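Local atomic coordinates of putative polyphosphate kinase 2 family protein (Arthrobacter aurescens, PDB entry 3RHF), a protein that probably acts as a polyphosphate kinase, moving phosphate between inorganic polyphosphate and nucleotides. Residues Gly90-Val95 with Val137-Gln142; Thr107-Pro112 with Glu126-Ala131; His119-Arg124 with Tyr164-Asp169; Asp169-Leu174 with Glu238-His243. All blocks are in the same frame, centred on the assembly; numbering follows the deposited sequence.

Contact 1 of 4, residues Gly90-Val95 with Val137-Gln142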
loop_
_atom_site.group_PDB
_atom_site.type_symbol
_atom_site.label_atom_id
_atom_site.label_comp_id
_atom_site.label_asym_id
_atom_site.label_seq_id
_atom_site.Cartn_x
_atom_site.Cartn_y
_atom_site.Cartn_z
ATOM N N GLY A 90 -0.423 11.926 -3.753
ATOM C CA GLY A 90 0.681 11.425 -4.530
ATOM C C GLY A 90 1.888 11.105 -3.686
ATOM O O GLY A 90 2.593 10.149 -3.950
ATOM N N ILE A 91 2.183 11.920 -2.717
ATOM C CA ILE A 91 3.314 11.618 -1.872
ATOM C C ILE A 91 3.044 10.346 -1.046
ATOM O O ILE A 91 3.943 9.477 -0.962
ATOM C CB ILE A 91 3.709 12.825 -0.954
ATOM C CG1 ILE A 91 4.106 14.011 -1.844
ATOM C CG2 ILE A 91 4.844 12.473 -0.022
ATOM C CD1 ILE A 91 5.389 14.678 -1.477
ATOM N N VAL A 92 1.825 10.219 -0.491
ATOM C CA VAL A 92 1.469 9.094 0.295
ATOM C C VAL A 92 1.644 7.874 -0.531
ATOM O O VAL A 92 2.339 6.920 -0.121
ATOM C CB VAL A 92 -0.018 9.150 0.771
ATOM C CG1 VAL A 92 -0.481 7.731 1.184
ATOM C CG2 VAL A 92 -0.202 10.163 1.895
ATOM N N SER A 93 1.082 7.909 -1.735
ATOM C CA SER A 93 1.201 6.794 -2.651
ATOM C C SER A 93 2.616 6.468 -2.970
ATOM O O SER A 93 2.966 5.294 -3.173
ATOM C CB SER A 93 0.520 7.133 -3.966
ATOM O OG SER A 93 0.539 6.065 -4.888
ATOM N N HIS A 94 3.456 7.471 -3.101
ATOM C CA HIS A 94 4.806 7.123 -3.476
ATOM C C HIS A 94 5.558 6.434 -2.293
ATOM O O HIS A 94 6.212 5.385 -2.460
ATOM C CB HIS A 94 5.598 8.314 -4.019
ATOM C CG HIS A 94 6.878 7.886 -4.623
ATOM N ND1 HIS A 94 8.006 7.666 -3.860
ATOM C CD2 HIS A 94 7.179 7.475 -5.881
ATOM C CE1 HIS A 94 8.968 7.180 -4.639
ATOM N NE2 HIS A 94 8.492 7.050 -5.866
ATOM N N VAL A 95 5.446 7.035 -1.109
ATOM C CA VAL A 95 6.124 6.572 0.086
ATOM C C VAL A 95 5.639 5.173 0.445
ATOM O O VAL A 95 6.403 4.272 0.679
ATOM C CB VAL A 95 5.831 7.512 1.269
ATOM C CG1 VAL A 95 6.404 6.917 2.534
ATOM C CG2 VAL A 95 6.401 8.942 1.013
ATOM N N VAL A 137 1.123 6.045 8.288
ATOM C CA VAL A 137 0.963 7.262 7.496
ATOM C C VAL A 137 -0.423 7.823 7.680
ATOM O O VAL A 137 -1.425 7.143 7.417
ATOM C CB VAL A 137 1.288 7.042 6.011
ATOM C CG1 VAL A 137 0.912 8.307 5.208
ATOM C CG2 VAL A 137 2.770 6.651 5.827
ATOM N N PHE A 138 -0.452 9.078 8.142
ATOM C CA PHE A 138 -1.675 9.883 8.273
ATOM C C PHE A 138 -1.775 10.928 7.130
ATOM O O PHE A 138 -1.074 11.965 7.134
ATOM C CB PHE A 138 -1.710 10.637 9.616
ATOM C CG PHE A 138 -2.046 9.791 10.850
ATOM C CD1 PHE A 138 -2.333 8.432 10.781
ATOM C CD2 PHE A 138 -2.082 10.408 12.096
ATOM C CE1 PHE A 138 -2.648 7.682 11.963
ATOM C CE2 PHE A 138 -2.356 9.682 13.264
ATOM C CZ PHE A 138 -2.641 8.315 13.196
ATOM N N ASP A 139 -2.619 10.604 6.143
ATOM C CA ASP A 139 -3.103 11.583 5.170
ATOM C C ASP A 139 -4.266 12.383 5.799
ATOM O O ASP A 139 -5.388 11.897 5.917
ATOM C CB ASP A 139 -3.509 10.897 3.858
ATOM C CG ASP A 139 -3.980 11.868 2.785
ATOM O OD1 ASP A 139 -4.180 13.033 3.122
ATOM O OD2 ASP A 139 -4.158 11.477 1.599
ATOM N N ARG A 140 -3.940 13.632 6.153
ATOM C CA ARG A 140 -4.659 14.445 7.131
ATOM C C ARG A 140 -4.565 13.784 8.503
ATOM O O ARG A 140 -4.188 12.625 8.594
ATOM C CB ARG A 140 -6.107 14.697 6.731
ATOM C CG ARG A 140 -6.264 15.383 5.413
ATOM C CD ARG A 140 -7.736 15.456 5.093
ATOM N NE ARG A 140 -8.002 16.157 3.853
ATOM C CZ ARG A 140 -8.025 15.606 2.641
ATOM N NH1 ARG A 140 -8.284 16.390 1.598
ATOM N NH2 ARG A 140 -7.788 14.301 2.450
ATOM N N SER A 141 -4.861 14.543 9.547
ATOM C CA SER A 141 -4.552 14.133 10.895
ATOM C C SER A 141 -5.397 14.825 11.980
ATOM O O SER A 141 -6.504 15.341 11.723
ATOM C CB SER A 141 -3.096 14.432 11.155
ATOM O OG SER A 141 -2.961 15.799 11.447
ATOM N N GLN A 142 -4.878 14.784 13.201
ATOM C CA GLN A 142 -5.501 15.449 14.340
ATOM C C GLN A 142 -5.540 16.988 14.181
ATOM O O GLN A 142 -6.390 17.657 14.776
ATOM C CB GLN A 142 -4.797 15.077 15.638
ATOM C CG GLN A 142 -3.321 15.508 15.757
ATOM C CD GLN A 142 -2.365 14.492 15.206
ATOM O OE1 GLN A 142 -2.772 13.610 14.422
ATOM N NE2 GLN A 142 -1.066 14.595 15.600
#

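Contact 2 of 4, residues Thr107-Pro112 with Glu126-Ala131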
loop_
_atom_site.group_PDB
_atom_site.type_symbol
_atom_site.label_atom_id
_atom_site.label_comp_id
_atom_site.label_asym_id
_atom_site.label_seq_id
_atom_site.Cartn_x
_atom_site.Cartn_y
_atom_site.Cartn_z
ATOM N N THR A 107 -3.811 5.675 7.128
ATOM C CA THR A 107 -5.148 6.184 7.310
ATOM C C THR A 107 -5.287 7.563 6.619
ATOM O O THR A 107 -4.507 8.465 6.864
ATOM C CB THR A 107 -5.497 6.332 8.826
ATOM O OG1 THR A 107 -5.332 5.067 9.496
ATOM C CG2 THR A 107 -6.941 6.817 8.991
ATOM N N ALA A 108 -6.272 7.690 5.744
ATOM C CA ALA A 108 -6.724 8.971 5.193
ATOM C C ALA A 108 -8.005 9.368 5.932
ATOM O O ALA A 108 -9.114 8.868 5.633
ATOM C CB ALA A 108 -6.989 8.830 3.684
ATOM N N PHE A 109 -7.838 10.229 6.927
ATOM C CA PHE A 109 -8.953 10.747 7.723
ATOM C C PHE A 109 -9.905 11.570 6.860
ATOM O O PHE A 109 -9.504 12.498 6.164
ATOM C CB PHE A 109 -8.439 11.557 8.923
ATOM C CG PHE A 109 -7.772 10.698 9.996
ATOM C CD1 PHE A 109 -8.535 9.911 10.852
ATOM C CD2 PHE A 109 -6.391 10.648 10.109
ATOM C CE1 PHE A 109 -7.941 9.108 11.819
ATOM C CE2 PHE A 109 -5.786 9.846 11.049
ATOM C CZ PHE A 109 -6.564 9.074 11.920
ATOM N N LYS A 110 -11.172 11.168 6.874
ATOM C CA LYS A 110 -12.248 11.786 6.083
ATOM C C LYS A 110 -13.055 12.632 7.082
ATOM O O LYS A 110 -12.626 12.766 8.224
ATOM C CB LYS A 110 -13.114 10.674 5.460
ATOM N N ALA A 111 -14.214 13.180 6.704
ATOM C CA ALA A 111 -15.004 13.967 7.704
ATOM C C ALA A 111 -15.462 13.001 8.802
ATOM O O ALA A 111 -15.680 11.839 8.545
ATOM C CB ALA A 111 -16.212 14.718 7.088
ATOM N N PRO A 112 -15.586 13.481 10.025
ATOM C CA PRO A 112 -15.920 12.568 11.098
ATOM C C PRO A 112 -17.315 11.991 10.970
ATOM O O PRO A 112 -18.249 12.736 10.602
ATOM C CB PRO A 112 -15.848 13.454 12.339
ATOM C CG PRO A 112 -16.025 14.836 11.820
ATOM C CD PRO A 112 -15.352 14.846 10.514
ATOM N N GLU A 126 -6.115 8.205 17.840
ATOM C CA GLU A 126 -5.461 7.223 18.709
ATOM C C GLU A 126 -5.735 5.802 18.263
ATOM O O GLU A 126 -4.852 4.961 18.375
ATOM C CB GLU A 126 -5.911 7.307 20.175
ATOM C CG GLU A 126 -5.659 8.666 20.851
ATOM C CD GLU A 126 -4.924 8.557 22.201
ATOM O OE1 GLU A 126 -3.961 7.722 22.303
ATOM O OE2 GLU A 126 -5.314 9.322 23.129
ATOM N N LYS A 127 -6.944 5.528 17.785
ATOM C CA LYS A 127 -7.203 4.212 17.285
ATOM C C LYS A 127 -6.213 3.803 16.220
ATOM O O LYS A 127 -5.937 2.645 16.101
ATOM C CB LYS A 127 -8.581 4.089 16.675
ATOM C CG LYS A 127 -9.661 4.450 17.615
ATOM C CD LYS A 127 -10.939 3.609 17.387
ATOM C CE LYS A 127 -11.523 3.674 15.971
ATOM N NZ LYS A 127 -12.947 3.175 16.040
ATOM N N GLN A 128 -5.724 4.750 15.423
ATOM C CA GLN A 128 -4.980 4.413 14.208
ATOM C C GLN A 128 -3.482 4.539 14.326
ATOM O O GLN A 128 -2.837 4.301 13.379
ATOM C CB GLN A 128 -5.438 5.289 13.030
ATOM C CG GLN A 128 -6.944 5.313 12.859
ATOM C CD GLN A 128 -7.518 3.952 12.480
ATOM O OE1 GLN A 128 -6.946 3.231 11.656
ATOM N NE2 GLN A 128 -8.665 3.601 13.072
ATOM N N VAL A 129 -2.931 4.886 15.488
ATOM C CA VAL A 129 -1.511 5.033 15.645
ATOM C C VAL A 129 -0.772 3.736 15.335
ATOM O O VAL A 129 -1.283 2.662 15.568
ATOM C CB VAL A 129 -1.177 5.536 17.044
ATOM C CG1 VAL A 129 -1.865 6.841 17.293
ATOM C CG2 VAL A 129 -1.584 4.506 18.155
ATOM N N PRO A 130 0.429 3.821 14.756
ATOM C CA PRO A 130 0.998 2.587 14.279
ATOM C C PRO A 130 1.443 1.667 15.444
ATOM O O PRO A 130 1.742 2.134 16.554
ATOM C CB PRO A 130 2.158 3.039 13.437
ATOM C CG PRO A 130 2.608 4.304 14.093
ATOM C CD PRO A 130 1.365 4.948 14.636
ATOM N N ALA A 131 1.421 0.369 15.184
ATOM C CA ALA A 131 1.890 -0.596 16.155
ATOM C C ALA A 131 3.438 -0.665 16.071
ATOM O O ALA A 131 4.038 -0.175 15.103
ATOM C CB ALA A 131 1.248 -1.991 15.857
HETATM O O HOH W 1 -2.897 4.449 10.210
#

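Contact 3 of 4, residues His119-Arg124 with Tyr164-Asp169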
loop_
_atom_site.group_PDB
_atom_site.type_symbol
_atom_site.label_atom_id
_atom_site.label_comp_id
_atom_site.label_asym_id
_atom_site.label_seq_id
_atom_site.Cartn_x
_atom_site.Cartn_y
_atom_site.Cartn_z
ATOM N N HIS A 119 -17.204 11.622 20.251
ATOM C CA HIS A 119 -16.018 11.485 21.094
ATOM C C HIS A 119 -15.159 12.736 21.036
ATOM O O HIS A 119 -15.329 13.570 20.165
ATOM C CB HIS A 119 -15.138 10.342 20.646
ATOM C CG HIS A 119 -15.696 8.999 20.944
ATOM N ND1 HIS A 119 -15.421 8.326 22.114
ATOM C CD2 HIS A 119 -16.493 8.184 20.210
ATOM C CE1 HIS A 119 -16.032 7.153 22.088
ATOM N NE2 HIS A 119 -16.699 7.047 20.948
ATOM N N ASP A 120 -14.210 12.820 21.966
ATOM C CA ASP A 120 -13.140 13.785 21.899
ATOM C C ASP A 120 -12.411 13.605 20.567
ATOM O O ASP A 120 -12.393 12.523 20.020
ATOM C CB ASP A 120 -12.165 13.560 23.026
ATOM C CG ASP A 120 -11.011 14.486 22.939
ATOM O OD1 ASP A 120 -11.264 15.687 23.180
ATOM O OD2 ASP A 120 -9.881 14.048 22.603
ATOM N N PHE A 121 -11.825 14.684 20.054
ATOM C CA PHE A 121 -11.351 14.713 18.674
ATOM C C PHE A 121 -10.183 13.781 18.441
ATOM O O PHE A 121 -10.051 13.286 17.347
ATOM C CB PHE A 121 -11.022 16.126 18.237
ATOM C CG PHE A 121 -9.718 16.638 18.743
ATOM C CD1 PHE A 121 -8.627 16.718 17.912
ATOM C CD2 PHE A 121 -9.575 17.060 20.052
ATOM C CE1 PHE A 121 -7.405 17.203 18.398
ATOM C CE2 PHE A 121 -8.384 17.540 20.528
ATOM C CZ PHE A 121 -7.291 17.619 19.707
ATOM N N LEU A 122 -9.386 13.499 19.472
ATOM C CA LEU A 122 -8.316 12.489 19.397
ATOM C C LEU A 122 -8.725 11.014 19.440
ATOM O O LEU A 122 -7.896 10.144 19.185
ATOM C CB LEU A 122 -7.286 12.727 20.485
ATOM C CG LEU A 122 -6.608 14.083 20.365
ATOM C CD1 LEU A 122 -5.713 14.230 21.593
ATOM C CD2 LEU A 122 -5.823 14.218 19.033
ATOM N N TRP A 123 -9.963 10.702 19.744
ATOM C CA TRP A 123 -10.306 9.305 19.915
ATOM C C TRP A 123 -10.052 8.580 18.596
ATOM O O TRP A 123 -9.378 7.562 18.566
ATOM C CB TRP A 123 -11.748 9.168 20.364
ATOM C CG TRP A 123 -12.303 7.776 20.465
ATOM C CD1 TRP A 123 -12.124 6.901 21.499
ATOM C CD2 TRP A 123 -13.185 7.126 19.543
ATOM N NE1 TRP A 123 -12.799 5.716 21.238
ATOM C CE2 TRP A 123 -13.459 5.842 20.051
ATOM C CE3 TRP A 123 -13.745 7.496 18.324
ATOM C CZ2 TRP A 123 -14.299 4.956 19.416
ATOM C CZ3 TRP A 123 -14.576 6.604 17.674
ATOM C CH2 TRP A 123 -14.839 5.343 18.217
ATOM N N ARG A 124 -10.534 9.130 17.478
ATOM C CA ARG A 124 -10.387 8.430 16.199
ATOM C C ARG A 124 -8.957 8.354 15.716
ATOM O O ARG A 124 -8.609 7.454 14.972
ATOM C CB ARG A 124 -11.272 9.050 15.137
ATOM C CG ARG A 124 -10.897 10.471 14.751
ATOM C CD ARG A 124 -11.785 10.914 13.641
ATOM N NE ARG A 124 -11.360 12.129 12.973
ATOM C CZ ARG A 124 -11.658 12.400 11.695
ATOM N NH1 ARG A 124 -12.361 11.534 10.921
ATOM N NH2 ARG A 124 -11.217 13.522 11.158
ATOM N N TYR A 164 -4.737 22.413 21.081
ATOM C CA TYR A 164 -3.313 22.516 20.882
ATOM C C TYR A 164 -2.566 21.781 21.988
ATOM O O TYR A 164 -1.584 21.060 21.717
ATOM C CB TYR A 164 -2.869 23.978 20.886
ATOM C CG TYR A 164 -3.347 24.782 19.728
ATOM C CD1 TYR A 164 -3.331 24.271 18.426
ATOM C CD2 TYR A 164 -3.780 26.073 19.911
ATOM C CE1 TYR A 164 -3.770 25.062 17.347
ATOM C CE2 TYR A 164 -4.216 26.860 18.866
ATOM C CZ TYR A 164 -4.216 26.370 17.603
ATOM O OH TYR A 164 -4.644 27.170 16.596
ATOM N N ALA A 165 -2.999 21.994 23.227
ATOM C CA ALA A 165 -2.339 21.370 24.357
ATOM C C ALA A 165 -2.588 19.862 24.325
ATOM O O ALA A 165 -1.693 19.103 24.657
ATOM C CB ALA A 165 -2.767 21.995 25.709
ATOM N N ALA A 166 -3.766 19.425 23.891
ATOM C CA ALA A 166 -4.038 17.977 23.840
ATOM C C ALA A 166 -3.157 17.242 22.799
ATOM O O ALA A 166 -2.603 16.148 23.056
ATOM C CB ALA A 166 -5.497 17.726 23.581
ATOM N N ILE A 167 -3.027 17.871 21.630
ATOM C CA ILE A 167 -2.195 17.388 20.555
ATOM C C ILE A 167 -0.770 17.191 21.084
ATOM O O ILE A 167 -0.208 16.118 20.987
ATOM C CB ILE A 167 -2.271 18.366 19.335
ATOM C CG1 ILE A 167 -3.610 18.207 18.605
ATOM C CG2 ILE A 167 -1.198 18.127 18.380
ATOM C CD1 ILE A 167 -3.971 19.355 17.659
ATOM N N ASN A 168 -0.199 18.205 21.703
ATOM C CA ASN A 168 1.138 18.100 22.226
ATOM C C ASN A 168 1.309 16.989 23.256
ATOM O O ASN A 168 2.345 16.310 23.266
ATOM C CB ASN A 168 1.563 19.433 22.806
ATOM C CG ASN A 168 1.878 20.470 21.724
ATOM O OD1 ASN A 168 2.207 20.135 20.563
ATOM N ND2 ASN A 168 1.801 21.725 22.095
ATOM N N ASP A 169 0.294 16.790 24.094
ATOM C CA ASP A 169 0.296 15.744 25.116
ATOM C C ASP A 169 0.217 14.385 24.475
ATOM O O ASP A 169 0.980 13.492 24.834
ATOM C CB ASP A 169 -0.875 15.889 26.073
ATOM C CG ASP A 169 -0.945 14.727 27.097
ATOM O OD1 ASP A 169 -0.134 14.707 28.074
ATOM O OD2 ASP A 169 -1.811 13.812 26.946
#

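Contact 4 of 4, residues Asp169-Leu174 with Glu238-His243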
loop_
_atom_site.group_PDB
_atom_site.type_symbol
_atom_site.label_atom_id
_atom_site.label_comp_id
_atom_site.label_asym_id
_atom_site.label_seq_id
_atom_site.Cartn_x
_atom_site.Cartn_y
_atom_site.Cartn_z
ATOM N N ASP A 169 0.294 16.790 24.094
ATOM C CA ASP A 169 0.296 15.744 25.116
ATOM C C ASP A 169 0.217 14.385 24.475
ATOM O O ASP A 169 0.980 13.492 24.834
ATOM C CB ASP A 169 -0.875 15.889 26.073
ATOM C CG ASP A 169 -0.945 14.727 27.097
ATOM O OD1 ASP A 169 -0.134 14.707 28.074
ATOM O OD2 ASP A 169 -1.811 13.812 26.946
ATOM N N PHE A 170 -0.679 14.262 23.504
ATOM C CA PHE A 170 -0.766 13.108 22.619
ATOM C C PHE A 170 0.518 12.779 21.909
ATOM O O PHE A 170 1.054 11.647 22.020
ATOM C CB PHE A 170 -1.795 13.404 21.597
ATOM C CG PHE A 170 -1.972 12.377 20.582
ATOM C CD1 PHE A 170 -2.329 11.086 20.929
ATOM C CD2 PHE A 170 -1.890 12.702 19.265
ATOM C CE1 PHE A 170 -2.555 10.124 19.957
ATOM C CE2 PHE A 170 -2.142 11.746 18.288
ATOM C CZ PHE A 170 -2.462 10.456 18.641
ATOM N N GLU A 171 1.067 13.729 21.181
ATOM C CA GLU A 171 2.339 13.427 20.499
ATOM C C GLU A 171 3.433 13.030 21.515
ATOM O O GLU A 171 4.285 12.208 21.257
ATOM C CB GLU A 171 2.747 14.610 19.640
ATOM C CG GLU A 171 1.795 14.720 18.467
ATOM C CD GLU A 171 1.991 15.967 17.593
ATOM O OE1 GLU A 171 2.942 16.766 17.868
ATOM O OE2 GLU A 171 1.175 16.100 16.618
ATOM N N SER A 172 3.394 13.638 22.686
ATOM C CA SER A 172 4.346 13.320 23.719
ATOM C C SER A 172 4.138 11.874 24.245
ATOM O O SER A 172 5.092 11.165 24.542
ATOM C CB SER A 172 4.249 14.368 24.836
ATOM O OG SER A 172 4.943 13.910 25.967
ATOM N N ARG A 173 2.899 11.419 24.317
ATOM C CA ARG A 173 2.652 10.057 24.766
ATOM C C ARG A 173 3.185 9.093 23.717
ATOM O O ARG A 173 3.843 8.092 24.050
ATOM C CB ARG A 173 1.169 9.835 25.060
ATOM C CG ARG A 173 0.771 10.165 26.521
ATOM C CD ARG A 173 -0.604 10.911 26.698
ATOM N NE ARG A 173 -1.618 10.298 25.855
ATOM C CZ ARG A 173 -2.585 10.928 25.215
ATOM N NH1 ARG A 173 -2.744 12.224 25.328
ATOM N NH2 ARG A 173 -3.422 10.225 24.455
ATOM N N LEU A 174 2.914 9.395 22.449
ATOM C CA LEU A 174 3.332 8.492 21.374
ATOM C C LEU A 174 4.842 8.346 21.292
ATOM O O LEU A 174 5.362 7.256 21.090
ATOM C CB LEU A 174 2.827 8.944 20.014
ATOM C CG LEU A 174 1.343 8.832 19.724
ATOM C CD1 LEU A 174 1.201 9.221 18.244
ATOM C CD2 LEU A 174 0.705 7.463 20.022
ATOM N N GLU A 238 10.342 20.207 20.246
ATOM C CA GLU A 238 11.574 19.455 20.151
ATOM C C GLU A 238 11.332 17.950 19.816
ATOM O O GLU A 238 12.026 17.413 18.982
ATOM C CB GLU A 238 12.417 19.628 21.436
ATOM N N ILE A 239 10.357 17.285 20.443
ATOM C CA ILE A 239 10.106 15.860 20.155
ATOM C C ILE A 239 9.229 15.622 18.908
ATOM O O ILE A 239 9.242 14.523 18.338
ATOM C CB ILE A 239 9.480 15.066 21.365
ATOM C CG1 ILE A 239 8.046 15.512 21.672
ATOM C CG2 ILE A 239 10.375 15.158 22.604
ATOM C CD1 ILE A 239 7.604 15.198 23.036
ATOM N N ALA A 240 8.456 16.623 18.483
ATOM C CA ALA A 240 7.717 16.472 17.262
ATOM C C ALA A 240 7.678 17.813 16.517
ATOM O O ALA A 240 6.676 18.544 16.545
ATOM C CB ALA A 240 6.356 15.934 17.529
ATOM N N PRO A 241 8.782 18.125 15.826
ATOM C CA PRO A 241 8.883 19.343 15.082
ATOM C C PRO A 241 7.953 19.306 13.915
ATOM O O PRO A 241 7.725 18.217 13.374
ATOM C CB PRO A 241 10.321 19.330 14.571
ATOM C CG PRO A 241 11.031 18.313 15.371
ATOM C CD PRO A 241 10.002 17.316 15.709
ATOM N N TRP A 242 7.450 20.479 13.510
ATOM C CA TRP A 242 6.806 20.618 12.201
ATOM C C TRP A 242 7.843 20.849 11.103
ATOM O O TRP A 242 8.892 21.379 11.359
ATOM C CB TRP A 242 5.845 21.783 12.193
ATOM C CG TRP A 242 4.507 21.410 12.570
ATOM C CD1 TRP A 242 3.872 21.674 13.765
ATOM C CD2 TRP A 242 3.596 20.746 11.764
ATOM N NE1 TRP A 242 2.617 21.181 13.735
ATOM C CE2 TRP A 242 2.413 20.586 12.519
ATOM C CE3 TRP A 242 3.650 20.251 10.477
ATOM C CZ2 TRP A 242 1.285 19.946 12.016
ATOM C CZ3 TRP A 242 2.523 19.587 9.966
ATOM C CH2 TRP A 242 1.364 19.443 10.735
ATOM N N HIS A 243 7.561 20.412 9.897
ATOM C CA HIS A 243 8.384 20.760 8.784
ATOM C C HIS A 243 7.466 21.278 7.711
ATOM O O HIS A 243 6.431 20.697 7.455
ATOM C CB HIS A 243 9.143 19.559 8.252
ATOM C CG HIS A 243 9.972 18.865 9.278
ATOM N ND1 HIS A 243 9.459 17.894 10.100
ATOM C CD2 HIS A 243 11.279 18.999 9.611
ATOM C CE1 HIS A 243 10.414 17.473 10.908
ATOM N NE2 HIS A 243 11.532 18.116 10.620
#

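Contact 1 of 4, residues Gly90-Val95 with Val137-Gln142
Val92 of helix 88-98 leans on the end of strand 135-139, its CG2 methyl resting against both Val137 and Asp139. The apolar part is slight and buried. With CG1 anti to the backbone N (chi1 161°), CG2 falls anti to the carbonyl carbon and meets Val137 CG1 at 4.0 Å, the two valines sliding past each other in opposite directions. The same Val92 CG2 touches Asp139 CB at 3.9 Å, and here the side chains cross at about a right angle. Val92 also packs on Leu80 and Leu106, so that it sits over three strands of the sheet.

The polar part lies outside the methyl contact and belongs to the aspartate. Asp139 OD2 receives a weak hydrogen bond from Gln102 of the second subunit, and a phosphate ion, probably from the crystallisation liquor, lies about 5 Å from the side chain. Asp139 OD1 lies well out of the guanidinium plane of Arg140, a long 3.9 Å from its NH2, an attraction of charges alone, whereas Arg140 NH1 pairs with Asp84.

No hydrogen bond joins the two segments. Methyl packing therefore seats helix on sheet, while the nearby phosphate may mark a pocket, consistent with the family's P-loop NTPase kinship.

Contact 2 of 4, residues Thr107-Pro112 with Glu126-Ala131
Thr107 OG1 is linked to the backbone Gln128 O by a water and lies near Gln128 OE1 as well. The water is 2.6 Å from Thr107 OG1 and donates to Gln128 O at 3.2 Å. The amide oxygen Gln128 OE1 stands 3.3 Å from the same hydroxyl oxygen, a weak hydrogen bond at most, since the single hydroxyl proton may be used in another direction. Gln128 reaches the hydroxyl because its chain bends at chi2 (-65°), folding the amide back beside Thr107; the two side chains cross at about a right angle.

Next to this polar patch is an apolar one. Gln128 CG comes obliquely to Phe109 CZ at 3.9 Å, and the phenyl ring and the amide stand nearly perpendicular, 82° apart. Thr107 CG2 sits over the centre of the Phe109 ring, 3.6 Å above its plane, so the threonine offers a hydroxyl to the glutamine and a methyl to the phenylalanine.

Thr107 belongs to strand 104-108, at one border of the sheet within this chain, and bonds through its backbone to strand 135-139. Gln128 lies in the type I turn that leaves helix 123-126 and also rests on Phe138, while Phe109 packs on that helix and meets Phe138 edge to face.

Contact 3 of 4, residues His119-Arg124 with Tyr164-Asp169
A type I turn from Asp120 to Trp123 brings Leu122 to within 7.9 Å of Ile167, measured CA to CA, alongside helix 157-176. The turn is braced by an Asx turn, a capping bond in which Leu122 N donates to Asp120 OD2 at 3.2 Å, reaching the oxygen from above the carboxylate, 61° out of its plane. The other oxygen, Asp120 OD1, forms a salt bridge with Arg162 of helix 157-176.

Two side chains then project onto the helix. Phe121 holds CG in the crowded position between its backbone N and carbonyl carbon (chi1 78°), which sets the ring edge against the isoleucine; Phe121 CZ meets Ile167 CG1 at 3.9 Å, close to the ring plane, and the side chains cross at about a right angle. Phe121 CE2 passes Ala166 CB obliquely at 4.2 Å. The leucine works beside it: Leu122 CD1 touches Ala166 CB at 4.0 Å, and Leu122 CG lies 3.6 Å above the Phe121 ring plane, toward its rim. Arg163 adds a cation-pi contact to the ring.

This is a capped turn leading into helix 123-126, packed by hydrophobic side chains on helix 157-176 in an outer layer of the α/β/α sandwich.

Contact 4 of 4, residues Asp169-Leu174 with Glu238-His243
Glu171 runs out from helix 157-176 past the methyl group of Ala240, the two CA atoms 7.0 Å apart. Its CB starts 4.4 Å from Ala240 CB. CG stands opposite the carbonyl carbon (chi1 -70°) and the chain is extended beyond it (chi2 174°), which carries the carboxylate alongside the alanine. At the tip, Glu171 OE1 lies 3.5 Å from Ala240 CB, an oxygen against a methyl, and makes its strong bond to Lys183, a salt bridge. OE2 turns to Tyr143 OH by a hydrogen bond and to Gln142 NE2 by a weak one. The glutamate side chain also touches Ile181 of strand 179-187.

At the next residue, Ser172 meets Ile239. Ile239 CD1 packs against Ser172 CA at 3.8 Å and touches Ser172 CB at 3.9 Å. Its CG1 lies between the backbone N and the carbonyl carbon (chi1 68°), directing CD1 at the helix. This end is the more exposed, and a triethylene glycol, probably from the crystallisation liquor, lies about 5 Å from the Ile239 side chain.

Across the segments themselves there is van der Waals contact and no hydrogen bond. The buried charge is settled by a third element: Lys183 NZ binds both Glu171 OE1 and the backbone Ala240 O, so one lysine ties helix and loop together and would probably favour the ionised glutamate.

In the fold
Contact 1 lies nearest the chain's centre and contact 3 farthest out, yet both are buried and almost wholly apolar; contacts 2 and 4 are partly exposed and have polar groups at hand, water in one and a shared lysine in the other. Contacts 1 and 2 work on neighbouring strands, 135-139 and 104-108, whose backbones are hydrogen-bonded, whereas contacts 3 and 4 use successive turns of helix 157-176 and share Asp169. Helices 88-98 and 157-176 lie on opposite sides of the sheet. Gln142, at the end of contact 1, packs on Leu122 and Ile167 of contact 3, and Val129 of contact 2 packs on Phe170 and Leu174 of contact 4.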